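Putative uncharacterized protein (Chaetomium thermophilum, PDB 5T8V) probably acts as a cohesin loader that binds chromatin, the crystallised chain being the C-terminal HEAT-repeat part of the sister chromatid cohesion protein Scc2. Local coordinates at residues 7-12 with 70-75; 15-20 with 75-80; 21-26 with 41-46; 85-90 with 144-149. All coordinates share one frame; numbering follows the deposited sequence.

Contact 1: 7-12 with 70-75; sequences LDLRQR and IELNCF
Leu72 follows the last turn of helix 56-71, in the Schellman motif that ends it, and turns its side chain onto the first turn of helix 9-36, where Leu9 and Arg12 meet it. Asn73, with positive phi, closes the motif: its N bonds Ile70 O, and Cys74 N bonds Thr69 O. Two branches of Leu72 divide the work. CD1 lies 4.0 Å from Arg12 CB and 3.6 Å from Arg12 O, while CD2 comes obliquely to the guanidinium, 3.6 Å from Arg12 NH1. Leu9 adds a looser touch, its CD1 4.4 Å from Leu72 CD2. Arg12 bends at chi2 and chi3, which brings NH2 to Leu7 O, a weak hydrogen bond of 3.4 Å made in the guanidinium plane. Arginine suits this partly exposed place because its CB packs on one leucine methyl while the flat guanidinium can lie against the other and still keep a polar partner, Leu7 O. With no hydrogen bond between the segments, the joint rests on van der Waals packing, which probably shields Leu72 from water only in part.

Contact 2: 15-20 with 75-80; sequences VALHEL and FMTVPL
No flat side chain lies between Leu17 and Leu20 on one side and Thr77 and Val78 on the other, which meet chiefly through aliphatic branches; the ring of Phe75 makes no contact with 15-20 and packs on Leu66 and Thr69 of helix 56-71 and on Leu83 of helix 81-96. A flat group that Leu17 does approach within these segments is the peptide leading into Val78, whose N lies 4.1 Å from Leu17 CD1. On the helix, Leu17 and Leu20 stand three residues apart and thus on one face. Both place CG anti to the backbone N (chi1 -179° and 179°), which sends their methyls out toward the loop. Val78 CG2 fits between them, 4.0 Å from Leu17 CD1 and 3.9 Å from Leu20 CD2. Leu17 and Val78 slide past each other in opposite directions, whereas Leu20 runs across Val78 at about a right angle. The second branch of Leu17 serves Thr77: CD2 is 4.0 Å from Thr77 CG2, the methyl of an exposed residue that also carries a hydroxyl. Leu20 also packs on Ala65 and Leu66. A beta-branched valine is compact and stiff, which suits a loop held between helices. The chemistry between the segments is apolar, so the fit to helix 9-36 probably depends on shape; a polar grip on the loop comes from Arg141, whose NH1 bonds both Phe75 O and Val78 O.

Contact 3: 21-26 with 41-46; sequences KAYLQA and NEMAIF
Tyr23, the first residue of 21-26 to meet Met43, reaches it with the far end of its ring. CG stands anti to the backbone N (chi1 -161°), and the ring extends until Tyr23 OH is 4.1 Å and Tyr23 CZ 4.2 Å from Met43 CE. The methyl comes to the ring obliquely, and the two side chains are inclined to each other rather than stacked. A tyrosine is apt here: its carbon ring can pack against neighbours while the hydroxyl tolerates a partly exposed position. Leu24, next in sequence, faces another way, onto Leu62 and helix 81-96. About one turn on from Tyr23, Ala26 meets the same methionine, with its small side chain leaving room for the sulfur beside the helix backbone; Met43 SD is 4.1 Å from Ala26 O. Met43 itself is extended beyond CG (chi2 178°, chi3 166°), so that a long, flexible, unbranched chain spans the gap between a loop and a helix whose closest CA atoms, those of Ala26 and Met43, are 8.7 Å apart. Around this surface contact, Met43 also touches Ala30 further along helix 9-36, and its backbone pairs with Ala55 where the two-stranded antiparallel sheet of 44-46 and 52-54 begins. Tyr23 meanwhile rests on Thr58, Lys61 and Leu62, and thereby packs helix 9-36 against helix 56-71.

Contact 4: 85-90 with 144-149; sequences YLLRLC and KQLYSE
Leu87 meets Gln145 and Leu146 where helix 81-96, in the N-terminal part of this largely helical chain, packs on the short 3-10 turn 144-146 that leads toward helix 149-172. On the helix side a single methyl does the touching. Leu87 CD1 lies 3.8 Å from Gln145 O and 3.8 Å from Leu146 CA, and thus presses on the turn's backbone as much as on a side chain. Leu146 answers with CD2, 4.1 Å from Leu87 CD1. Leu87 places CG anti to the carbonyl carbon (chi1 -79°), and its branch then extends off the helix toward the turn. Leucine suits both positions, being branched enough to fill a shallow joint and wholly apolar where one partner is buried. Gln145 contributes chiefly through its carbonyl, since its amide end leads away, as fits an exposed polar residue.

In the next shell, Leu87 also rests on Ser133 and Ile136 of helix 120-136, which places it between that helix and the turn. Leu146 is backed by Leu80 and Arg141, so the turn touches the loop preceding helix 81-96 as well. Within the turn a weak backbone bond runs from Tyr147 N to Lys144 O (3.3 Å), and Tyr147 OH bonds Arg141 O. Beyond it, Ser148 is the N-cap of helix 149-172, its OG hydrogen-bonded to Ala151 N.

Contacts 1, 2 and 3 share helix 9-36, which receives, in order along its length, the end of helix 56-71, the loop after it, and the region entering strand 44-46. Contacts 1 and 3 lie at the surface, and each includes a residue with a polar end, Arg12 or Tyr23. Contacts 2 and 4 are partly buried; contact 2 packs methyls of leucine, valine and threonine, while contact 4 sets a leucine methyl on the backbone of a 3-10 turn as well as on a side chain. None has a hydrogen bond between its segments. Contact 2 touches all the others, sharing Phe75 with contact 1 and meeting Lys21 of contact 3 through Pro79. Leu24 and Leu86 link contacts 3 and 4.

Contact 1: 7-12 with 70-75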
loop_
_atom_site.group_PDB
_atom_site.type_symbol
_atom_site.label_atom_id
_atom_site.label_comp_id
_atom_site.label_asym_id
_atom_site.label_seq_id
_atom_site.Cartn_x
_atom_site.Cartn_y
_atom_site.Cartn_z
ATOM N N LEU A 7 66.929 -17.894 23.152
ATOM C CA LEU A 7 68.017 -16.959 22.899
ATOM C C LEU A 7 67.842 -16.300 21.536
ATOM O O LEU A 7 66.714 -16.158 21.052
ATOM C CB LEU A 7 69.359 -17.690 22.973
ATOM C CG LEU A 7 69.566 -18.618 24.174
ATOM C CD1 LEU A 7 70.551 -19.716 23.821
ATOM C CD2 LEU A 7 70.048 -17.835 25.383
ATOM N N ASP A 8 68.945 -15.895 20.911
ATOM C CA ASP A 8 68.883 -15.352 19.563
ATOM C C ASP A 8 68.642 -16.472 18.552
ATOM O O ASP A 8 68.912 -17.650 18.808
ATOM C CB ASP A 8 70.169 -14.599 19.229
ATOM C CG ASP A 8 70.375 -13.380 20.107
ATOM O OD1 ASP A 8 69.367 -12.775 20.528
ATOM O OD2 ASP A 8 71.544 -13.029 20.379
ATOM N N LEU A 9 68.134 -16.085 17.379
ATOM C CA LEU A 9 67.647 -17.065 16.413
ATOM C C LEU A 9 68.729 -18.057 16.001
ATOM O O LEU A 9 68.420 -19.212 15.692
ATOM C CB LEU A 9 67.091 -16.350 15.181
ATOM C CG LEU A 9 66.445 -17.258 14.130
ATOM C CD1 LEU A 9 65.217 -16.587 13.538
ATOM C CD2 LEU A 9 67.434 -17.623 13.028
ATOM N N ARG A 10 69.991 -17.630 15.973
ATOM C CA ARG A 10 71.078 -18.533 15.612
ATOM C C ARG A 10 71.102 -19.748 16.536
ATOM O O ARG A 10 70.952 -20.899 16.096
ATOM C CB ARG A 10 72.408 -17.772 15.669
ATOM C CG ARG A 10 73.543 -18.381 14.855
ATOM C CD ARG A 10 74.454 -19.254 15.703
ATOM N NE ARG A 10 75.130 -18.498 16.756
ATOM C CZ ARG A 10 76.041 -19.011 17.578
ATOM N NH1 ARG A 10 76.393 -20.286 17.472
ATOM N NH2 ARG A 10 76.604 -18.249 18.507
ATOM N N GLN A 11 71.271 -19.503 17.838
ATOM C CA GLN A 11 71.378 -20.605 18.785
ATOM C C GLN A 11 70.090 -21.415 18.840
ATOM O O GLN A 11 70.132 -22.643 18.958
ATOM C CB GLN A 11 71.740 -20.078 20.175
ATOM C CG GLN A 11 73.072 -19.347 20.234
ATOM C CD GLN A 11 72.935 -17.851 20.031
ATOM O OE1 GLN A 11 71.828 -17.327 19.918
ATOM N NE2 GLN A 11 74.066 -17.154 19.985
ATOM N N ARG A 12 68.935 -20.751 18.763
ATOM C CA ARG A 12 67.677 -21.491 18.729
ATOM C C ARG A 12 67.653 -22.454 17.551
ATOM O O ARG A 12 67.258 -23.618 17.694
ATOM C CB ARG A 12 66.490 -20.531 18.653
ATOM C CG ARG A 12 66.470 -19.466 19.736
ATOM C CD ARG A 12 65.052 -19.108 20.152
ATOM N NE ARG A 12 64.141 -19.030 19.011
ATOM C CZ ARG A 12 63.987 -17.963 18.232
ATOM N NH1 ARG A 12 63.128 -18.004 17.222
ATOM N NH2 ARG A 12 64.689 -16.858 18.454
ATOM N N ILE A 70 62.191 -25.938 10.040
ATOM C CA ILE A 70 61.766 -25.161 8.879
ATOM C C ILE A 70 61.597 -23.694 9.254
ATOM O O ILE A 70 62.090 -22.798 8.559
ATOM C CB ILE A 70 60.473 -25.751 8.281
ATOM C CG1 ILE A 70 60.795 -27.032 7.506
ATOM C CG2 ILE A 70 59.777 -24.746 7.357
ATOM C CD1 ILE A 70 59.575 -27.812 7.045
ATOM N N GLU A 71 60.901 -23.422 10.361
ATOM C CA GLU A 71 60.624 -22.035 10.725
ATOM C C GLU A 71 61.893 -21.273 11.094
ATOM O O GLU A 71 61.931 -20.045 10.961
ATOM C CB GLU A 71 59.620 -21.985 11.874
ATOM C CG GLU A 71 58.197 -22.296 11.446
ATOM C CD GLU A 71 57.205 -22.184 12.586
ATOM O OE1 GLU A 71 57.643 -22.019 13.744
ATOM O OE2 GLU A 71 55.985 -22.259 12.322
ATOM N N LEU A 72 62.931 -21.969 11.554
ATOM C CA LEU A 72 64.198 -21.336 11.895
ATOM C C LEU A 72 65.216 -21.416 10.764
ATOM O O LEU A 72 66.395 -21.118 10.980
ATOM C CB LEU A 72 64.776 -21.962 13.166
ATOM C CG LEU A 72 63.884 -21.891 14.411
ATOM C CD1 LEU A 72 64.626 -22.432 15.619
ATOM C CD2 LEU A 72 63.400 -20.469 14.678
ATOM N N ASN A 73 64.789 -21.814 9.566
ATOM C CA ASN A 73 65.634 -21.775 8.374
ATOM C C ASN A 73 66.924 -22.571 8.558
ATOM O O ASN A 73 67.974 -22.201 8.025
ATOM C CB ASN A 73 65.955 -20.331 7.980
ATOM C CG ASN A 73 66.451 -20.215 6.552
ATOM O OD1 ASN A 73 66.064 -20.998 5.685
ATOM N ND2 ASN A 73 67.315 -19.236 6.301
ATOM N N CYS A 74 66.860 -23.665 9.317
ATOM C CA CYS A 74 67.980 -24.588 9.441
ATOM C C CYS A 74 67.637 -25.988 8.953
ATOM O O CYS A 74 68.462 -26.898 9.095
ATOM C CB CYS A 74 68.466 -24.652 10.897
ATOM S SG CYS A 74 67.238 -25.223 12.089
ATOM N N PHE A 75 66.446 -26.185 8.383
ATOM C CA PHE A 75 66.086 -27.474 7.807
ATOM C C PHE A 75 67.032 -27.882 6.686
ATOM O O PHE A 75 67.155 -29.076 6.395
ATOM C CB PHE A 75 64.644 -27.412 7.295
ATOM C CG PHE A 75 64.147 -28.699 6.704
ATOM C CD1 PHE A 75 64.094 -29.855 7.467
ATOM C CD2 PHE A 75 63.708 -28.747 5.390
ATOM C CE1 PHE A 75 63.628 -31.037 6.926
ATOM C CE2 PHE A 75 63.239 -29.928 4.845
ATOM C CZ PHE A 75 63.199 -31.074 5.612
#

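Contact 2: 15-20 with 75-80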
loop_
_atom_site.group_PDB
_atom_site.type_symbol
_atom_site.label_atom_id
_atom_site.label_comp_id
_atom_site.label_asym_id
_atom_site.label_seq_id
_atom_site.Cartn_x
_atom_site.Cartn_y
_atom_site.Cartn_z
ATOM N N VAL A 15 69.699 -25.405 18.310
ATOM C CA VAL A 15 69.029 -26.268 19.280
ATOM C C VAL A 15 67.992 -27.140 18.583
ATOM O O VAL A 15 67.941 -28.357 18.788
ATOM C CB VAL A 15 68.396 -25.429 20.405
ATOM C CG1 VAL A 15 67.526 -26.298 21.316
ATOM C CG2 VAL A 15 69.475 -24.747 21.226
ATOM N N ALA A 16 67.141 -26.528 17.757
ATOM C CA ALA A 16 66.156 -27.309 17.016
ATOM C C ALA A 16 66.835 -28.369 16.160
ATOM O O ALA A 16 66.364 -29.511 16.078
ATOM C CB ALA A 16 65.298 -26.388 16.149
ATOM N N LEU A 17 67.953 -28.013 15.524
ATOM C CA LEU A 17 68.679 -28.974 14.701
ATOM C C LEU A 17 69.144 -30.165 15.527
ATOM O O LEU A 17 68.921 -31.320 15.151
ATOM C CB LEU A 17 69.872 -28.292 14.029
ATOM C CG LEU A 17 70.719 -29.182 13.113
ATOM C CD1 LEU A 17 69.959 -29.527 11.841
ATOM C CD2 LEU A 17 72.042 -28.511 12.788
ATOM N N HIS A 18 69.798 -29.905 16.662
ATOM C CA HIS A 18 70.326 -31.004 17.468
ATOM C C HIS A 18 69.205 -31.845 18.066
ATOM O O HIS A 18 69.341 -33.068 18.190
ATOM C CB HIS A 18 71.238 -30.457 18.565
ATOM C CG HIS A 18 72.597 -30.062 18.075
ATOM N ND1 HIS A 18 73.055 -30.382 16.815
ATOM C CD2 HIS A 18 73.599 -29.377 18.676
ATOM C CE1 HIS A 18 74.279 -29.911 16.659
ATOM N NE2 HIS A 18 74.633 -29.297 17.774
ATOM N N GLU A 19 68.091 -31.214 18.441
ATOM C CA GLU A 19 66.957 -31.968 18.966
ATOM C C GLU A 19 66.383 -32.893 17.901
ATOM O O GLU A 19 66.145 -34.081 18.155
ATOM C CB GLU A 19 65.886 -31.009 19.488
ATOM C CG GLU A 19 66.257 -30.313 20.790
ATOM C CD GLU A 19 65.192 -29.339 21.261
ATOM O OE1 GLU A 19 64.246 -29.070 20.490
ATOM O OE2 GLU A 19 65.300 -28.844 22.402
ATOM N N LEU A 20 66.164 -32.368 16.692
ATOM C CA LEU A 20 65.641 -33.208 15.621
ATOM C C LEU A 20 66.620 -34.318 15.264
ATOM O O LEU A 20 66.206 -35.439 14.955
ATOM C CB LEU A 20 65.321 -32.369 14.385
ATOM C CG LEU A 20 64.783 -33.214 13.226
ATOM C CD1 LEU A 20 63.566 -32.570 12.599
ATOM C CD2 LEU A 20 65.860 -33.448 12.174
ATOM N N PHE A 75 66.446 -26.185 8.383
ATOM C CA PHE A 75 66.086 -27.474 7.807
ATOM C C PHE A 75 67.032 -27.882 6.686
ATOM O O PHE A 75 67.155 -29.076 6.395
ATOM C CB PHE A 75 64.644 -27.412 7.295
ATOM C CG PHE A 75 64.147 -28.699 6.704
ATOM C CD1 PHE A 75 64.094 -29.855 7.467
ATOM C CD2 PHE A 75 63.708 -28.747 5.390
ATOM C CE1 PHE A 75 63.628 -31.037 6.926
ATOM C CE2 PHE A 75 63.239 -29.928 4.845
ATOM C CZ PHE A 75 63.199 -31.074 5.612
ATOM N N MET A 76 67.708 -26.917 6.061
ATOM C CA MET A 76 68.645 -27.228 4.986
ATOM C C MET A 76 69.846 -28.015 5.492
ATOM O O MET A 76 70.475 -28.745 4.718
ATOM C CB MET A 76 69.111 -25.935 4.321
ATOM C CG MET A 76 69.852 -24.994 5.264
ATOM S SD MET A 76 69.933 -23.302 4.651
ATOM C CE MET A 76 68.216 -22.803 4.788
ATOM N N THR A 77 70.181 -27.881 6.776
ATOM C CA THR A 77 71.368 -28.530 7.321
ATOM C C THR A 77 71.131 -29.991 7.674
ATOM O O THR A 77 72.103 -30.743 7.810
ATOM C CB THR A 77 71.852 -27.777 8.562
ATOM O OG1 THR A 77 71.860 -26.368 8.296
ATOM C CG2 THR A 77 73.262 -28.218 8.948
ATOM N N VAL A 78 69.877 -30.408 7.828
ATOM C CA VAL A 78 69.553 -31.797 8.143
ATOM C C VAL A 78 70.216 -32.701 7.109
ATOM O O VAL A 78 70.051 -32.473 5.902
ATOM C CB VAL A 78 68.033 -32.023 8.182
ATOM C CG1 VAL A 78 67.701 -33.516 8.268
ATOM C CG2 VAL A 78 67.425 -31.279 9.358
ATOM N N PRO A 79 70.962 -33.726 7.517
ATOM C CA PRO A 79 71.593 -34.610 6.531
ATOM C C PRO A 79 70.572 -35.171 5.554
ATOM O O PRO A 79 69.542 -35.721 5.947
ATOM C CB PRO A 79 72.219 -35.711 7.395
ATOM C CG PRO A 79 72.448 -35.069 8.713
ATOM C CD PRO A 79 71.324 -34.094 8.896
ATOM N N LEU A 80 70.865 -35.017 4.263
ATOM C CA LEU A 80 69.978 -35.541 3.230
ATOM C C LEU A 80 69.818 -37.050 3.355
ATOM O O LEU A 80 68.695 -37.566 3.393
ATOM C CB LEU A 80 70.523 -35.175 1.849
ATOM C CG LEU A 80 69.824 -35.799 0.638
ATOM C CD1 LEU A 80 68.451 -35.178 0.433
ATOM C CD2 LEU A 80 70.689 -35.658 -0.601
#

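Contact 3: 21-26 with 41-46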
loop_
_atom_site.group_PDB
_atom_site.type_symbol
_atom_site.label_atom_id
_atom_site.label_comp_id
_atom_site.label_asym_id
_atom_site.label_seq_id
_atom_site.Cartn_x
_atom_site.Cartn_y
_atom_site.Cartn_z
ATOM N N LYS A 21 67.921 -34.027 15.281
ATOM C CA LYS A 21 68.906 -35.068 15.010
ATOM C C LYS A 21 68.827 -36.171 16.057
ATOM O O LYS A 21 68.776 -37.361 15.723
ATOM C CB LYS A 21 70.314 -34.470 14.963
ATOM C CG LYS A 21 70.624 -33.700 13.687
ATOM C CD LYS A 21 72.128 -33.549 13.480
ATOM C CE LYS A 21 72.437 -32.756 12.221
ATOM N NZ LYS A 21 73.842 -32.946 11.755
ATOM N N ALA A 22 68.803 -35.791 17.336
ATOM C CA ALA A 22 68.733 -36.775 18.411
ATOM C C ALA A 22 67.484 -37.637 18.276
ATOM O O ALA A 22 67.566 -38.871 18.207
ATOM C CB ALA A 22 68.761 -36.069 19.766
ATOM N N TYR A 23 66.312 -37.002 18.233
ATOM C CA TYR A 23 65.072 -37.761 18.110
ATOM C C TYR A 23 65.092 -38.646 16.870
ATOM O O TYR A 23 64.615 -39.787 16.903
ATOM C CB TYR A 23 63.875 -36.814 18.066
ATOM C CG TYR A 23 62.578 -37.503 18.400
ATOM C CD1 TYR A 23 62.015 -38.424 17.527
ATOM C CD2 TYR A 23 61.922 -37.243 19.594
ATOM C CE1 TYR A 23 60.838 -39.064 17.832
ATOM C CE2 TYR A 23 60.741 -37.878 19.907
ATOM C CZ TYR A 23 60.204 -38.785 19.021
ATOM O OH TYR A 23 59.028 -39.423 19.327
ATOM N N LEU A 24 65.636 -38.132 15.768
ATOM C CA LEU A 24 65.715 -38.905 14.532
ATOM C C LEU A 24 66.524 -40.180 14.739
ATOM O O LEU A 24 66.078 -41.279 14.385
ATOM C CB LEU A 24 66.334 -38.042 13.433
ATOM C CG LEU A 24 66.202 -38.508 11.986
ATOM C CD1 LEU A 24 64.795 -38.248 11.472
ATOM C CD2 LEU A 24 67.233 -37.799 11.117
ATOM N N GLN A 25 67.722 -40.051 15.317
ATOM C CA GLN A 25 68.538 -41.228 15.592
ATOM C C GLN A 25 67.803 -42.203 16.502
ATOM O O GLN A 25 67.803 -43.415 16.255
ATOM C CB GLN A 25 69.870 -40.810 16.217
ATOM C CG GLN A 25 70.738 -39.943 15.313
ATOM C CD GLN A 25 71.059 -40.610 13.989
ATOM O OE1 GLN A 25 71.230 -41.827 13.917
ATOM N NE2 GLN A 25 71.132 -39.814 12.927
ATOM N N ALA A 26 67.164 -41.691 17.557
ATOM C CA ALA A 26 66.398 -42.554 18.450
ATOM C C ALA A 26 65.326 -43.324 17.687
ATOM O O ALA A 26 65.073 -44.502 17.972
ATOM C CB ALA A 26 65.768 -41.726 19.568
ATOM N N ASN A 41 58.259 -52.050 18.921
ATOM C CA ASN A 41 58.954 -51.238 19.905
ATOM C C ASN A 41 58.038 -50.128 20.419
ATOM O O ASN A 41 56.950 -49.886 19.892
ATOM C CB ASN A 41 60.230 -50.660 19.287
ATOM C CG ASN A 41 61.114 -49.967 20.303
ATOM O OD1 ASN A 41 60.873 -50.041 21.508
ATOM N ND2 ASN A 41 62.148 -49.292 19.819
ATOM N N GLU A 42 58.489 -49.455 21.482
ATOM C CA GLU A 42 57.742 -48.322 22.016
ATOM C C GLU A 42 57.559 -47.226 20.974
ATOM O O GLU A 42 56.577 -46.477 21.029
ATOM C CB GLU A 42 58.457 -47.768 23.250
ATOM C CG GLU A 42 57.844 -46.495 23.824
ATOM C CD GLU A 42 58.599 -45.982 25.036
ATOM O OE1 GLU A 42 59.320 -46.780 25.673
ATOM O OE2 GLU A 42 58.474 -44.778 25.350
ATOM N N MET A 43 58.490 -47.112 20.028
ATOM C CA MET A 43 58.429 -46.109 18.970
ATOM C C MET A 43 58.103 -46.693 17.605
ATOM O O MET A 43 57.380 -46.066 16.830
ATOM C CB MET A 43 59.760 -45.357 18.880
ATOM C CG MET A 43 60.008 -44.388 20.026
ATOM S SD MET A 43 61.616 -43.579 19.912
ATOM C CE MET A 43 61.413 -42.246 21.092
ATOM N N ALA A 44 58.614 -47.878 17.291
ATOM C CA ALA A 44 58.420 -48.494 15.988
ATOM C C ALA A 44 57.381 -49.609 16.062
ATOM O O ALA A 44 56.994 -50.073 17.137
ATOM C CB ALA A 44 59.746 -49.039 15.450
ATOM N N ILE A 45 56.934 -50.036 14.885
ATOM C CA ILE A 45 55.980 -51.124 14.729
ATOM C C ILE A 45 56.613 -52.169 13.825
ATOM O O ILE A 45 57.131 -51.837 12.751
ATOM C CB ILE A 45 54.640 -50.629 14.146
ATOM C CG1 ILE A 45 53.886 -49.806 15.196
ATOM C CG2 ILE A 45 53.784 -51.807 13.661
ATOM C CD1 ILE A 45 52.610 -49.156 14.685
ATOM N N PHE A 46 56.575 -53.424 14.263
ATOM C CA PHE A 46 57.120 -54.537 13.499
ATOM C C PHE A 46 56.037 -55.091 12.579
ATOM O O PHE A 46 54.977 -55.519 13.049
ATOM C CB PHE A 46 57.637 -55.623 14.439
ATOM C CG PHE A 46 58.167 -56.836 13.732
ATOM C CD1 PHE A 46 59.468 -56.865 13.262
ATOM C CD2 PHE A 46 57.368 -57.949 13.541
ATOM C CE1 PHE A 46 59.961 -57.978 12.615
ATOM C CE2 PHE A 46 57.856 -59.067 12.892
ATOM C CZ PHE A 46 59.153 -59.081 12.428
#

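Contact 4: 85-90 with 144-149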
loop_
_atom_site.group_PDB
_atom_site.type_symbol
_atom_site.label_atom_id
_atom_site.label_comp_id
_atom_site.label_asym_id
_atom_site.label_seq_id
_atom_site.Cartn_x
_atom_site.Cartn_y
_atom_site.Cartn_z
ATOM N N TYR A 85 65.726 -41.881 4.191
ATOM C CA TYR A 85 65.371 -43.039 5.004
ATOM C C TYR A 85 64.045 -42.814 5.722
ATOM O O TYR A 85 63.186 -43.704 5.747
ATOM C CB TYR A 85 66.490 -43.337 6.003
ATOM C CG TYR A 85 66.264 -44.581 6.836
ATOM C CD1 TYR A 85 65.963 -45.798 6.237
ATOM C CD2 TYR A 85 66.366 -44.541 8.221
ATOM C CE1 TYR A 85 65.759 -46.938 6.995
ATOM C CE2 TYR A 85 66.166 -45.676 8.987
ATOM C CZ TYR A 85 65.863 -46.872 8.369
ATOM O OH TYR A 85 65.663 -48.004 9.125
ATOM N N LEU A 86 63.857 -41.629 6.307
ATOM C CA LEU A 86 62.576 -41.317 6.926
ATOM C C LEU A 86 61.449 -41.387 5.904
ATOM O O LEU A 86 60.380 -41.946 6.182
ATOM C CB LEU A 86 62.633 -39.935 7.578
ATOM C CG LEU A 86 61.357 -39.443 8.272
ATOM C CD1 LEU A 86 60.855 -40.456 9.286
ATOM C CD2 LEU A 86 61.603 -38.100 8.947
ATOM N N LEU A 87 61.671 -40.839 4.706
ATOM C CA LEU A 87 60.663 -40.941 3.657
ATOM C C LEU A 87 60.398 -42.393 3.275
ATOM O O LEU A 87 59.284 -42.732 2.859
ATOM C CB LEU A 87 61.093 -40.139 2.427
ATOM C CG LEU A 87 60.885 -38.623 2.505
ATOM C CD1 LEU A 87 61.552 -37.937 1.323
ATOM C CD2 LEU A 87 59.400 -38.267 2.551
ATOM N N ARG A 88 61.401 -43.263 3.412
ATOM C CA ARG A 88 61.186 -44.674 3.113
ATOM C C ARG A 88 60.334 -45.335 4.188
ATOM O O ARG A 88 59.417 -46.102 3.874
ATOM C CB ARG A 88 62.524 -45.398 2.971
ATOM C CG ARG A 88 62.416 -46.719 2.223
ATOM C CD ARG A 88 63.626 -47.616 2.454
ATOM N NE ARG A 88 63.629 -48.764 1.549
ATOM C CZ ARG A 88 62.861 -49.842 1.692
ATOM N NH1 ARG A 88 62.010 -49.934 2.707
ATOM N NH2 ARG A 88 62.940 -50.832 0.812
ATOM N N LEU A 89 60.621 -45.056 5.463
ATOM C CA LEU A 89 59.766 -45.557 6.534
ATOM C C LEU A 89 58.329 -45.091 6.342
ATOM O O LEU A 89 57.383 -45.878 6.492
ATOM C CB LEU A 89 60.301 -45.097 7.889
ATOM C CG LEU A 89 61.735 -45.508 8.235
ATOM C CD1 LEU A 89 62.150 -44.900 9.567
ATOM C CD2 LEU A 89 61.886 -47.023 8.271
ATOM N N CYS A 90 58.147 -43.814 6.004
ATOM C CA CYS A 90 56.813 -43.315 5.691
ATOM C C CYS A 90 56.188 -44.120 4.557
ATOM O O CYS A 90 55.025 -44.533 4.637
ATOM C CB CYS A 90 56.879 -41.831 5.325
ATOM S SG CYS A 90 57.354 -40.736 6.685
ATOM N N LYS A 144 66.129 -33.705 -5.360
ATOM C CA LYS A 144 65.010 -34.377 -6.009
ATOM C C LYS A 144 64.533 -35.598 -5.230
ATOM O O LYS A 144 63.375 -36.001 -5.385
ATOM C CB LYS A 144 65.401 -34.792 -7.428
ATOM C CG LYS A 144 65.882 -33.643 -8.306
ATOM C CD LYS A 144 64.774 -32.638 -8.588
ATOM C CE LYS A 144 65.257 -31.529 -9.514
ATOM N NZ LYS A 144 64.169 -30.578 -9.873
ATOM N N GLN A 145 65.392 -36.192 -4.399
ATOM C CA GLN A 145 65.004 -37.375 -3.641
ATOM C C GLN A 145 64.031 -37.061 -2.512
ATOM O O GLN A 145 63.541 -37.993 -1.867
ATOM C CB GLN A 145 66.244 -38.062 -3.062
ATOM C CG GLN A 145 67.303 -38.423 -4.093
ATOM C CD GLN A 145 68.402 -37.383 -4.193
ATOM O OE1 GLN A 145 68.160 -36.186 -4.036
ATOM N NE2 GLN A 145 69.623 -37.837 -4.447
ATOM N N LEU A 146 63.746 -35.784 -2.255
ATOM C CA LEU A 146 62.831 -35.381 -1.198
ATOM C C LEU A 146 61.431 -35.086 -1.711
ATOM O O LEU A 146 60.544 -34.773 -0.910
ATOM C CB LEU A 146 63.382 -34.152 -0.466
ATOM C CG LEU A 146 64.775 -34.306 0.151
ATOM C CD1 LEU A 146 65.189 -33.022 0.851
ATOM C CD2 LEU A 146 64.824 -35.481 1.120
ATOM N N TYR A 147 61.207 -35.181 -3.020
ATOM C CA TYR A 147 59.902 -34.949 -3.622
ATOM C C TYR A 147 59.496 -36.188 -4.404
ATOM O O TYR A 147 60.289 -36.716 -5.190
ATOM C CB TYR A 147 59.930 -33.726 -4.543
ATOM C CG TYR A 147 60.320 -32.442 -3.846
ATOM C CD1 TYR A 147 61.655 -32.124 -3.629
ATOM C CD2 TYR A 147 59.353 -31.546 -3.409
ATOM C CE1 TYR A 147 62.015 -30.951 -2.993
ATOM C CE2 TYR A 147 59.704 -30.371 -2.774
ATOM C CZ TYR A 147 61.035 -30.078 -2.569
ATOM O OH TYR A 147 61.384 -28.907 -1.936
ATOM N N SER A 148 58.268 -36.653 -4.183
ATOM C CA SER A 148 57.737 -37.803 -4.906
ATOM C C SER A 148 56.256 -37.581 -5.161
ATOM O O SER A 148 55.488 -37.364 -4.218
ATOM C CB SER A 148 57.954 -39.104 -4.125
ATOM O OG SER A 148 57.016 -39.227 -3.072
ATOM N N GLU A 149 55.859 -37.637 -6.433
ATOM C CA GLU A 149 54.444 -37.551 -6.773
ATOM C C GLU A 149 53.654 -38.676 -6.115
ATOM O O GLU A 149 52.495 -38.483 -5.724
ATOM C CB GLU A 149 54.276 -37.593 -8.294
ATOM C CG GLU A 149 53.216 -36.649 -8.844
ATOM C CD GLU A 149 51.801 -37.102 -8.541
ATOM O OE1 GLU A 149 51.598 -38.312 -8.309
ATOM O OE2 GLU A 149 50.891 -36.247 -8.537
#